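Local coordinates for glycoside hydrolase family 16 protein (Akkermansia muciniphila, PDB 6T2N) that probably acts as an endo-acting O-glycanase, a family 16 endo-beta-galactosidase that cuts within mucin O-glycan chains and so helps initiate mucin breakdown in the gut, at residues 59-65 against 94-100; 67-73 against 134-140; 146-152 against 296-302. One frame throughout, in Å; residues are numbered along the deposited sequence.

Contact 1 of 3, residues 59-65 against 94-100; sequences EFNGSRI and RLEDGCL. With CA (calcium ion), chain C.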
loop_
_atom_site.group_PDB
_atom_site.type_symbol
_atom_site.label_atom_id
_atom_site.label_comp_id
_atom_site.label_asym_id
_atom_site.label_seq_id
_atom_site.Cartn_x
_atom_site.Cartn_y
_atom_site.Cartn_z
ATOM N N GLU A 59 -5.242 -8.272 -13.836
ATOM C CA GLU A 59 -4.368 -9.451 -13.950
ATOM C C GLU A 59 -3.116 -8.976 -14.672
ATOM O O GLU A 59 -2.148 -9.717 -14.649
ATOM C CB GLU A 59 -5.175 -10.586 -14.569
ATOM C CG GLU A 59 -6.545 -10.712 -13.908
ATOM C CD GLU A 59 -6.430 -10.916 -12.352
ATOM O OE1 GLU A 59 -5.840 -11.996 -12.056
ATOM O OE2 GLU A 59 -7.058 -10.154 -11.526
ATOM N N PHE A 60 -3.129 -7.734 -15.172
ATOM C CA PHE A 60 -1.964 -7.076 -15.806
ATOM C C PHE A 60 -1.510 -7.903 -16.987
ATOM O O PHE A 60 -0.367 -8.367 -16.974
ATOM C CB PHE A 60 -0.798 -6.988 -14.826
ATOM C CG PHE A 60 -1.109 -6.090 -13.658
ATOM C CD1 PHE A 60 -1.392 -4.742 -13.873
ATOM C CD2 PHE A 60 -1.165 -6.598 -12.362
ATOM C CE1 PHE A 60 -1.717 -3.920 -12.804
ATOM C CE2 PHE A 60 -1.473 -5.770 -11.300
ATOM C CZ PHE A 60 -1.742 -4.437 -11.529
ATOM N N ASN A 61 -2.425 -8.150 -17.912
ATOM C CA ASN A 61 -2.150 -8.916 -19.150
ATOM C C ASN A 61 -2.095 -7.953 -20.322
ATOM O O ASN A 61 -1.799 -8.409 -21.417
ATOM C CB ASN A 61 -3.219 -9.975 -19.391
ATOM C CG ASN A 61 -3.039 -11.104 -18.409
ATOM O OD1 ASN A 61 -1.895 -11.494 -18.161
ATOM N ND2 ASN A 61 -4.133 -11.554 -17.802
ATOM N N GLY A 62 -2.389 -6.676 -20.086
ATOM C CA GLY A 62 -2.470 -5.679 -21.161
ATOM C C GLY A 62 -1.142 -5.507 -21.880
ATOM O O GLY A 62 -0.061 -5.952 -21.362
ATOM N N SER A 63 -1.234 -4.890 -23.057
ATOM C CA SER A 63 -0.135 -4.164 -23.750
ATOM C C SER A 63 0.499 -3.089 -22.816
ATOM O O SER A 63 1.701 -2.847 -22.928
ATOM C CB SER A 63 -0.653 -3.618 -25.091
ATOM O OG SER A 63 0.008 -2.409 -25.462
ATOM N N ARG A 64 -0.232 -2.455 -21.897
ATOM C CA ARG A 64 0.361 -1.411 -21.016
ATOM C C ARG A 64 -0.507 -1.169 -19.765
ATOM O O ARG A 64 -1.698 -1.450 -19.795
ATOM C CB ARG A 64 0.591 -0.133 -21.835
ATOM C CG ARG A 64 -0.665 0.678 -22.121
ATOM C CD ARG A 64 -0.371 1.897 -22.979
ATOM N NE ARG A 64 -1.486 2.839 -23.122
ATOM C CZ ARG A 64 -2.487 2.742 -24.008
ATOM N NH1 ARG A 64 -2.558 1.716 -24.836
ATOM N NH2 ARG A 64 -3.427 3.670 -24.063
ATOM N N ILE A 65 0.109 -0.676 -18.700
ATOM C CA ILE A 65 -0.572 -0.250 -17.455
ATOM C C ILE A 65 -1.810 0.545 -17.850
ATOM O O ILE A 65 -1.682 1.408 -18.751
ATOM C CB ILE A 65 0.391 0.582 -16.585
ATOM C CG1 ILE A 65 1.563 -0.295 -16.134
ATOM C CG2 ILE A 65 -0.313 1.277 -15.400
ATOM C CD1 ILE A 65 2.750 0.499 -15.689
ATOM N N ARG A 94 6.052 -1.023 -15.594
ATOM C CA ARG A 94 5.681 -1.689 -16.879
ATOM C C ARG A 94 5.150 -3.099 -16.609
ATOM O O ARG A 94 5.437 -3.633 -15.504
ATOM C CB ARG A 94 6.921 -1.830 -17.758
ATOM C CG ARG A 94 8.085 -2.436 -16.928
ATOM C CD ARG A 94 9.280 -2.790 -17.994
ATOM N NE ARG A 94 10.389 -3.552 -17.446
ATOM C CZ ARG A 94 11.241 -3.153 -16.543
ATOM N NH1 ARG A 94 11.293 -1.919 -16.244
ATOM N NH2 ARG A 94 12.218 -3.922 -16.158
ATOM N N LEU A 95 4.454 -3.683 -17.603
ATOM C CA LEU A 95 3.936 -5.069 -17.545
ATOM C C LEU A 95 4.956 -5.938 -18.251
ATOM O O LEU A 95 5.267 -5.609 -19.362
ATOM C CB LEU A 95 2.581 -5.145 -18.239
ATOM C CG LEU A 95 1.591 -4.059 -17.832
ATOM C CD1 LEU A 95 0.245 -4.248 -18.525
ATOM C CD2 LEU A 95 1.447 -4.028 -16.314
ATOM N N GLU A 96 5.549 -6.879 -17.530
ATOM C CA GLU A 96 6.395 -7.982 -18.026
ATOM C C GLU A 96 5.722 -9.256 -17.515
ATOM O O GLU A 96 5.128 -9.221 -16.418
ATOM C CB GLU A 96 7.851 -7.890 -17.537
ATOM C CG GLU A 96 8.838 -7.154 -18.452
ATOM C CD GLU A 96 10.269 -7.023 -17.914
ATOM O OE1 GLU A 96 10.446 -6.919 -16.697
ATOM O OE2 GLU A 96 11.228 -7.018 -18.728
ATOM N N ASP A 97 5.790 -10.323 -18.300
ATOM C CA ASP A 97 5.249 -11.671 -17.997
ATOM C C ASP A 97 3.955 -11.557 -17.182
ATOM O O ASP A 97 3.832 -12.316 -16.202
ATOM C CB ASP A 97 6.290 -12.512 -17.259
ATOM C CG ASP A 97 7.520 -12.866 -18.085
ATOM O OD1 ASP A 97 7.389 -13.401 -19.256
ATOM O OD2 ASP A 97 8.615 -12.649 -17.537
ATOM N N GLY A 98 3.043 -10.658 -17.564
ATOM C CA GLY A 98 1.705 -10.589 -16.941
ATOM C C GLY A 98 1.779 -10.331 -15.437
ATOM O O GLY A 98 0.963 -10.874 -14.674
ATOM N N CYS A 99 2.770 -9.559 -15.018
ATOM C CA CYS A 99 2.727 -8.792 -13.763
ATOM C C CYS A 99 2.996 -7.326 -14.092
ATOM O O CYS A 99 3.681 -7.042 -15.131
ATOM C CB CYS A 99 3.786 -9.251 -12.777
ATOM S SG CYS A 99 3.743 -11.029 -12.519
ATOM N N LEU A 100 2.456 -6.449 -13.239
ATOM C CA LEU A 100 3.027 -5.109 -12.979
ATOM C C LEU A 100 4.430 -5.286 -12.391
ATOM O O LEU A 100 4.589 -6.051 -11.357
ATOM C CB LEU A 100 2.159 -4.361 -11.967
ATOM C CG LEU A 100 2.723 -3.013 -11.526
ATOM C CD1 LEU A 100 2.821 -2.072 -12.709
ATOM C CD2 LEU A 100 1.876 -2.402 -10.434
HETATM CA CA CA C . -1.190 -11.689 -13.851
#

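Contact 2 of 3, residues 67-73 against 134-140; sequences AKKWKPE and SVTTIKT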
loop_
_atom_site.group_PDB
_atom_site.type_symbol
_atom_site.label_atom_id
_atom_site.label_comp_id
_atom_site.label_asym_id
_atom_site.label_seq_id
_atom_site.Cartn_x
_atom_site.Cartn_y
_atom_site.Cartn_z
ATOM N N ALA A 67 -4.553 3.215 -17.406
ATOM C CA ALA A 67 -4.480 4.558 -16.759
ATOM C C ALA A 67 -5.794 4.930 -16.068
ATOM O O ALA A 67 -5.822 5.936 -15.303
ATOM C CB ALA A 67 -4.129 5.622 -17.766
ATOM N N LYS A 68 -6.855 4.194 -16.387
ATOM C CA LYS A 68 -8.186 4.331 -15.761
ATOM C C LYS A 68 -8.185 3.436 -14.511
ATOM O O LYS A 68 -9.130 3.550 -13.742
ATOM C CB LYS A 68 -9.277 3.983 -16.783
ATOM C CG LYS A 68 -9.721 2.526 -16.693
ATOM C CD LYS A 68 -10.350 1.828 -17.907
ATOM C CE LYS A 68 -10.847 0.450 -17.482
ATOM N NZ LYS A 68 -11.016 -0.492 -18.606
ATOM N N LYS A 69 -7.147 2.628 -14.282
ATOM C CA LYS A 69 -7.014 1.816 -13.037
ATOM C C LYS A 69 -5.834 2.218 -12.112
ATOM O O LYS A 69 -5.961 2.052 -10.869
ATOM C CB LYS A 69 -6.899 0.351 -13.447
ATOM C CG LYS A 69 -8.249 -0.296 -13.621
ATOM C CD LYS A 69 -8.173 -1.777 -13.790
ATOM C CE LYS A 69 -9.404 -2.286 -14.495
ATOM N NZ LYS A 69 -9.345 -3.750 -14.645
ATOM N N TRP A 70 -4.708 2.661 -12.667
ATOM C CA TRP A 70 -3.496 3.019 -11.900
ATOM C C TRP A 70 -2.941 4.345 -12.397
ATOM O O TRP A 70 -3.083 4.635 -13.585
ATOM C CB TRP A 70 -2.458 1.928 -12.031
ATOM C CG TRP A 70 -3.008 0.560 -11.822
ATOM C CD1 TRP A 70 -3.388 -0.328 -12.786
ATOM C CD2 TRP A 70 -3.235 -0.082 -10.562
ATOM N NE1 TRP A 70 -3.795 -1.498 -12.216
ATOM C CE2 TRP A 70 -3.735 -1.371 -10.848
ATOM C CE3 TRP A 70 -3.074 0.305 -9.224
ATOM C CZ2 TRP A 70 -4.097 -2.270 -9.840
ATOM C CZ3 TRP A 70 -3.395 -0.598 -8.233
ATOM C CH2 TRP A 70 -3.889 -1.873 -8.540
ATOM N N LYS A 71 -2.334 5.115 -11.500
ATOM C CA LYS A 71 -1.583 6.329 -11.858
ATOM C C LYS A 71 -0.264 6.254 -11.132
ATOM O O LYS A 71 -0.176 5.633 -10.086
ATOM C CB LYS A 71 -2.387 7.600 -11.620
ATOM C CG LYS A 71 -3.522 7.729 -12.616
ATOM C CD LYS A 71 -4.215 9.064 -12.523
ATOM C CE LYS A 71 -5.531 9.099 -13.279
ATOM N NZ LYS A 71 -5.319 9.195 -14.744
ATOM N N PRO A 72 0.810 6.761 -11.770
ATOM C CA PRO A 72 2.133 6.762 -11.170
ATOM C C PRO A 72 2.109 7.859 -10.105
ATOM O O PRO A 72 1.547 8.902 -10.353
ATOM C CB PRO A 72 3.063 7.127 -12.362
ATOM C CG PRO A 72 2.207 8.007 -13.218
ATOM C CD PRO A 72 0.841 7.358 -13.125
ATOM N N GLU A 73 2.726 7.612 -8.969
ATOM C CA GLU A 73 3.101 8.727 -8.083
ATOM C C GLU A 73 4.337 9.303 -8.739
ATOM O O GLU A 73 5.081 8.490 -9.275
ATOM C CB GLU A 73 3.402 8.241 -6.664
ATOM C CG GLU A 73 2.264 7.547 -5.939
ATOM C CD GLU A 73 2.483 7.603 -4.437
ATOM O OE1 GLU A 73 3.508 7.046 -4.020
ATOM O OE2 GLU A 73 1.669 8.250 -3.711
ATOM N N SER A 134 5.729 3.672 -8.105
ATOM C CA SER A 134 4.589 3.690 -7.170
ATOM C C SER A 134 3.354 3.976 -8.019
ATOM O O SER A 134 3.399 4.970 -8.831
ATOM C CB SER A 134 4.769 4.723 -6.058
ATOM O OG SER A 134 3.692 4.675 -5.129
ATOM N N VAL A 135 2.330 3.132 -7.873
ATOM C CA VAL A 135 0.983 3.346 -8.470
ATOM C C VAL A 135 -0.021 3.561 -7.345
ATOM O O VAL A 135 0.112 2.918 -6.289
ATOM C CB VAL A 135 0.551 2.178 -9.377
ATOM C CG1 VAL A 135 1.307 2.191 -10.687
ATOM C CG2 VAL A 135 0.673 0.828 -8.688
ATOM N N THR A 136 -1.034 4.369 -7.609
ATOM C CA THR A 136 -2.045 4.743 -6.601
ATOM C C THR A 136 -3.400 4.695 -7.287
ATOM O O THR A 136 -3.486 5.111 -8.483
ATOM C CB THR A 136 -1.709 6.125 -6.035
ATOM O OG1 THR A 136 -2.771 6.556 -5.180
ATOM C CG2 THR A 136 -1.460 7.136 -7.142
ATOM N N THR A 137 -4.415 4.241 -6.565
ATOM C CA THR A 137 -5.798 4.263 -7.083
ATOM C C THR A 137 -6.465 5.568 -6.642
ATOM O O THR A 137 -7.645 5.723 -6.926
ATOM C CB THR A 137 -6.529 2.971 -6.701
ATOM O OG1 THR A 137 -6.941 3.002 -5.328
ATOM C CG2 THR A 137 -5.677 1.748 -6.985
ATOM N N ILE A 138 -5.721 6.486 -6.018
ATOM C CA ILE A 138 -6.330 7.638 -5.278
ATOM C C ILE A 138 -7.454 8.166 -6.151
ATOM O O ILE A 138 -8.556 8.347 -5.608
ATOM C CB ILE A 138 -5.316 8.740 -4.871
ATOM C CG1 ILE A 138 -5.910 9.706 -3.826
ATOM C CG2 ILE A 138 -4.774 9.473 -6.077
ATOM C CD1 ILE A 138 -4.989 10.831 -3.366
ATOM N N LYS A 139 -7.199 8.239 -7.454
ATOM C CA LYS A 139 -8.056 8.934 -8.446
ATOM C C LYS A 139 -8.814 7.943 -9.331
ATOM O O LYS A 139 -9.536 8.393 -10.204
ATOM C CB LYS A 139 -7.204 9.864 -9.316
ATOM C CG LYS A 139 -7.059 11.257 -8.722
ATOM C CD LYS A 139 -6.227 12.237 -9.495
ATOM C CE LYS A 139 -6.129 13.531 -8.712
ATOM N NZ LYS A 139 -5.256 14.527 -9.374
ATOM N N THR A 140 -8.688 6.647 -9.112
ATOM C CA THR A 140 -9.253 5.664 -10.057
ATOM C C THR A 140 -10.300 4.808 -9.348
ATOM O O THR A 140 -11.382 4.635 -9.916
ATOM C CB THR A 140 -8.101 4.894 -10.699
ATOM O OG1 THR A 140 -7.469 4.030 -9.751
ATOM C CG2 THR A 140 -7.076 5.852 -11.265
#

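Contact 3 of 3, residues 146-152 against 296-302; sequences GRLEVRA and IDYVRFY. With CA (calcium ion), chain C.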
loop_
_atom_site.group_PDB
_atom_site.type_symbol
_atom_site.label_atom_id
_atom_site.label_comp_id
_atom_site.label_asym_id
_atom_site.label_seq_id
_atom_site.Cartn_x
_atom_site.Cartn_y
_atom_site.Cartn_z
ATOM N N GLY A 146 -14.684 -5.268 1.717
ATOM C CA GLY A 146 -14.744 -6.467 0.887
ATOM C C GLY A 146 -13.473 -7.204 1.115
ATOM O O GLY A 146 -12.814 -6.922 2.111
ATOM N N ARG A 147 -13.141 -8.079 0.192
ATOM C CA ARG A 147 -11.918 -8.887 0.261
ATOM C C ARG A 147 -11.053 -8.437 -0.898
ATOM O O ARG A 147 -11.554 -8.455 -2.056
ATOM C CB ARG A 147 -12.253 -10.373 0.140
ATOM C CG ARG A 147 -11.030 -11.266 -0.005
ATOM C CD ARG A 147 -11.442 -12.577 -0.606
ATOM N NE ARG A 147 -10.362 -13.541 -0.523
ATOM C CZ ARG A 147 -10.045 -14.222 0.567
ATOM N NH1 ARG A 147 -10.701 -14.028 1.696
ATOM N NH2 ARG A 147 -9.050 -15.081 0.541
ATOM N N LEU A 148 -9.821 -8.065 -0.570
ATOM C CA LEU A 148 -8.830 -7.525 -1.515
ATOM C C LEU A 148 -7.633 -8.446 -1.524
ATOM O O LEU A 148 -6.992 -8.565 -0.450
ATOM C CB LEU A 148 -8.401 -6.142 -1.063
ATOM C CG LEU A 148 -7.428 -5.461 -2.016
ATOM C CD1 LEU A 148 -7.957 -5.429 -3.462
ATOM C CD2 LEU A 148 -7.147 -4.067 -1.481
ATOM N N GLU A 149 -7.406 -9.071 -2.681
ATOM C CA GLU A 149 -6.397 -10.128 -2.887
ATOM C C GLU A 149 -5.290 -9.505 -3.719
ATOM O O GLU A 149 -5.612 -8.959 -4.797
ATOM C CB GLU A 149 -6.977 -11.310 -3.653
ATOM C CG GLU A 149 -8.077 -12.047 -2.932
ATOM C CD GLU A 149 -8.495 -13.331 -3.624
ATOM O OE1 GLU A 149 -7.908 -13.637 -4.705
ATOM O OE2 GLU A 149 -9.382 -14.038 -3.064
ATOM N N VAL A 150 -4.054 -9.560 -3.236
ATOM C CA VAL A 150 -2.891 -9.039 -3.997
ATOM C C VAL A 150 -1.794 -10.093 -3.949
ATOM O O VAL A 150 -1.279 -10.407 -2.850
ATOM C CB VAL A 150 -2.411 -7.659 -3.508
ATOM C CG1 VAL A 150 -1.172 -7.216 -4.295
ATOM C CG2 VAL A 150 -3.519 -6.607 -3.626
ATOM N N ARG A 151 -1.471 -10.611 -5.135
ATOM C CA ARG A 151 -0.427 -11.649 -5.311
ATOM C C ARG A 151 0.844 -11.018 -5.867
ATOM O O ARG A 151 0.726 -10.351 -6.931
ATOM C CB ARG A 151 -0.876 -12.761 -6.245
ATOM C CG ARG A 151 0.093 -13.924 -6.156
ATOM C CD ARG A 151 -0.551 -15.275 -5.930
ATOM N NE ARG A 151 0.443 -16.340 -5.990
ATOM C CZ ARG A 151 1.068 -16.690 -7.114
ATOM N NH1 ARG A 151 0.843 -16.044 -8.252
ATOM N NH2 ARG A 151 1.957 -17.661 -7.098
ATOM N N ALA A 152 1.982 -11.218 -5.165
ATOM C CA ALA A 152 3.244 -10.479 -5.415
ATOM C C ALA A 152 4.499 -11.236 -4.947
ATOM O O ALA A 152 4.545 -11.794 -3.807
ATOM C CB ALA A 152 3.154 -9.115 -4.765
ATOM N N ILE A 296 3.806 -7.689 -9.185
ATOM C CA ILE A 296 2.415 -7.960 -8.709
ATOM C C ILE A 296 1.740 -8.817 -9.775
ATOM O O ILE A 296 1.468 -8.290 -10.886
ATOM C CB ILE A 296 1.626 -6.661 -8.453
ATOM C CG1 ILE A 296 2.204 -5.865 -7.295
ATOM C CG2 ILE A 296 0.174 -6.969 -8.232
ATOM C CD1 ILE A 296 3.160 -4.812 -7.734
ATOM N N ASP A 297 1.475 -10.081 -9.472
ATOM C CA ASP A 297 0.733 -10.918 -10.447
ATOM C C ASP A 297 -0.699 -10.364 -10.588
ATOM O O ASP A 297 -1.153 -10.191 -11.703
ATOM C CB ASP A 297 0.854 -12.406 -10.123
ATOM C CG ASP A 297 0.383 -13.301 -11.252
ATOM O OD1 ASP A 297 0.722 -13.044 -12.440
ATOM O OD2 ASP A 297 -0.299 -14.261 -10.940
ATOM N N TYR A 298 -1.426 -10.094 -9.521
ATOM C CA TYR A 298 -2.809 -9.590 -9.688
ATOM C C TYR A 298 -3.305 -8.803 -8.471
ATOM O O TYR A 298 -2.743 -8.866 -7.343
ATOM C CB TYR A 298 -3.766 -10.729 -10.052
ATOM C CG TYR A 298 -3.879 -11.848 -9.055
ATOM C CD1 TYR A 298 -4.484 -11.668 -7.812
ATOM C CD2 TYR A 298 -3.415 -13.113 -9.363
ATOM C CE1 TYR A 298 -4.609 -12.718 -6.909
ATOM C CE2 TYR A 298 -3.543 -14.175 -8.477
ATOM C CZ TYR A 298 -4.142 -13.976 -7.250
ATOM O OH TYR A 298 -4.217 -15.017 -6.389
ATOM N N VAL A 299 -4.341 -8.025 -8.755
ATOM C CA VAL A 299 -5.163 -7.301 -7.755
ATOM C C VAL A 299 -6.616 -7.638 -8.059
ATOM O O VAL A 299 -7.047 -7.365 -9.187
ATOM C CB VAL A 299 -4.873 -5.795 -7.808
ATOM C CG1 VAL A 299 -5.791 -5.007 -6.874
ATOM C CG2 VAL A 299 -3.398 -5.529 -7.524
ATOM N N ARG A 300 -7.296 -8.293 -7.115
ATOM C CA ARG A 300 -8.730 -8.672 -7.204
ATOM C C ARG A 300 -9.452 -8.231 -5.945
ATOM O O ARG A 300 -9.058 -8.691 -4.834
ATOM C CB ARG A 300 -8.846 -10.179 -7.323
ATOM C CG ARG A 300 -7.980 -10.712 -8.444
ATOM C CD ARG A 300 -8.095 -12.209 -8.484
ATOM N NE ARG A 300 -7.372 -12.779 -9.606
ATOM C CZ ARG A 300 -6.885 -14.002 -9.612
ATOM N NH1 ARG A 300 -7.011 -14.787 -8.563
ATOM N NH2 ARG A 300 -6.267 -14.462 -10.668
ATOM N N PHE A 301 -10.436 -7.354 -6.134
ATOM C CA PHE A 301 -11.380 -6.888 -5.091
ATOM C C PHE A 301 -12.707 -7.638 -5.230
ATOM O O PHE A 301 -13.246 -7.593 -6.357
ATOM C CB PHE A 301 -11.638 -5.398 -5.261
ATOM C CG PHE A 301 -12.508 -4.837 -4.173
ATOM C CD1 PHE A 301 -12.210 -5.074 -2.841
ATOM C CD2 PHE A 301 -13.603 -4.056 -4.475
ATOM C CE1 PHE A 301 -12.968 -4.526 -1.828
ATOM C CE2 PHE A 301 -14.347 -3.483 -3.460
ATOM C CZ PHE A 301 -14.026 -3.715 -2.144
ATOM N N TYR A 302 -13.196 -8.292 -4.161
ATOM C CA TYR A 302 -14.530 -8.976 -4.111
ATOM C C TYR A 302 -15.434 -8.452 -2.969
ATOM O O TYR A 302 -14.918 -7.976 -1.932
ATOM C CB TYR A 302 -14.387 -10.486 -3.904
ATOM C CG TYR A 302 -13.591 -11.262 -4.923
ATOM C CD1 TYR A 302 -12.205 -11.294 -4.876
ATOM C CD2 TYR A 302 -14.218 -12.037 -5.883
ATOM C CE1 TYR A 302 -11.460 -12.047 -5.770
ATOM C CE2 TYR A 302 -13.491 -12.797 -6.782
ATOM C CZ TYR A 302 -12.108 -12.811 -6.724
ATOM O OH TYR A 302 -11.364 -13.547 -7.605
HETATM CA CA CA C . -1.190 -11.689 -13.851
#

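Contact 1 of 3, residues 59-65 against 94-100
The CB of Leu100 lies over the middle of one face of the Phe60 ring, 3.8 Å from the centroid and 3° off the ring normal, a CH-pi contact. With CG anti to its carbonyl carbon (chi1 -65°), Phe60 directs that ring in toward residues 94-100. Next to it, Leu95 is the side chain most enclosed by residues 59-65. Its two methyl branches do different work: CD2 touches both the aromatic and the isoleucine, with Leu95 CD2 to Phe60 CD1 at 3.8 Å and Leu95 CD2 to Ile65 CG1 at 3.7 Å, while CD1 fits against the backbone of Gly62 to Ile65. Ile65 CD1 reaches across to Leu100 CD1 at 3.9 Å and rounds off this apolar cluster, which Trp70 and Ile296 extend from outside.

Residues 94-100 form a tight beta hairpin, closed by Glu96 N to Cys99 O (3.0 Å) and Cys99 N to Glu96 O, with Asp97 and Gly98 in the turn, both at positive phi. No hydrogen bond crosses from it to residues 59-65. The polar join is instead the calcium ion, bound by Glu59 O at 2.3 Å and Gly98 O at 2.4 Å; Asp297 supplies two further oxygens. Both carbonyl oxygens, two acceptors, lie close together because they ligate the same ion.

The solvent side is looser. Asn61, Gly62, Ser63 and Arg64 are exposed, and the side chains of Ser63 and Arg64 start away from the hairpin. The charged groups also look elsewhere: the Glu59 carboxylate pairs with Arg300, and Arg94, besides its salt bridge to Glu96, makes another to Glu103.

Contact 2 of 3, residues 67-73 against 134-140
The Trp70 indole meets Val135 and Thr137 through one methyl of each, CG2 in both cases, and both approach its six-membered ring obliquely. Thr137 CG2 is 3.5 Å from Trp70 CZ3, and Val135 CG2 is 3.8 Å from Trp70 CE3; the indole NE1 turns to Asp58 instead, and Trp56 meets the indole edge-to-face. The second flat group, the Glu73 carboxylate, receives Ser134 OG at Glu73 OE1 (2.6 Å) from above its plane, 41° out of it. Ser134 OG can get there because it stands anti to its own backbone N (chi1 -177°), while OE2 of Glu73 forms a salt bridge with Arg78. Replacing Glu73 with an alanine removes the carboxylate, and is likely to leave the Ser134 hydroxyl and the Arg78 guanidinium without these partners.

The backbone evidence is an antiparallel ladder. Lys71 and Thr136 are a hydrogen-bonded pair, with Thr136 N to Lys71 O at 2.9 Å, and Glu73 N to Ser134 O (2.7 Å) continues it. Just before strand 71-72, Lys69 O accepts from Thr140 OG1, at 2.7 Å and from well above the carbonyl plane. Thr136 OG1 accepts from Ile138 N, an ST turn where strand 127-136 ends.

Strand 71-72 thus joins strand 127-136 in the mixed sheet, consistent with the family 16 beta-jelly-roll sandwich; Val135 bonds on to Leu271 of strand 267-275, while Met93 touches Pro72 and Val135.

Contact 3 of 3, residues 146-152 against 296-302
Arg151 O receives two backbone N-H groups, from Asp297 N at 2.7 Å and Tyr298 N at 3.4 Å, both weak: the first is bent to 124° and the second is long. Asp297 and Tyr298 therefore both face Arg151, the definition of a classic beta bulge. The bulge probably helps turn Asp297 to the calcium ion, which it binds through Asp297 O and, at 2.7 Å, Asp297 OD1. The other carboxylate oxygen, Asp297 OD2, lies at the edge of the Arg151 guanidinium and forms a salt bridge with Arg151 NH1 at 3.4 Å; the planes are 75° apart.

Elsewhere the strands run antiparallel, central members of a sheet consistent with the beta-jelly-roll of family 16, with regular bonds such as Tyr302 N to Arg147 O (2.7 Å). Strand 225-231 flanks residues 146-152 on their other edge. One face of the pair is apolar: Val150 CG2 and Val299 CG2 lie side by side at 4.0 Å, with Leu148, Phe301, Ile296 and Ala152 continuing the row.

The other face is charged and aromatic. Tyr298 CG sits between its own backbone N and carbonyl carbon (chi1 60°), which swings the ring over Arg151 CB, 3.7 Å from the centroid; Arg300 CZ covers the ring's opposite face. Arg147 NE donates to the anti lone pair of Glu149 OE2 at 2.8 Å, while Arg147 NH1 finds a second carboxylate on Glu230.

Overall arrangement
The three contacts form a compact triangle, their centres about 14 Å (1 and 2) or 15 Å (either with 3) apart. Contacts 1 and 3 share one antiparallel sheet, where strands 99-104 and 292-302 are neighbours joined by Leu100 O to Ile296 N, and both supply ligands to the same calcium ion. Contact 2 belongs to the other, mixed sheet, yet Trp70 touches Phe60 of contact 1 and Val299 of contact 3. Along the chain the segments of contacts 1 and 2 alternate, while contact 3 opens after both have closed. The chain from 59 to 73, loop and short strand, is thereby tied to both sheets, and the metal links it to strand 292-302.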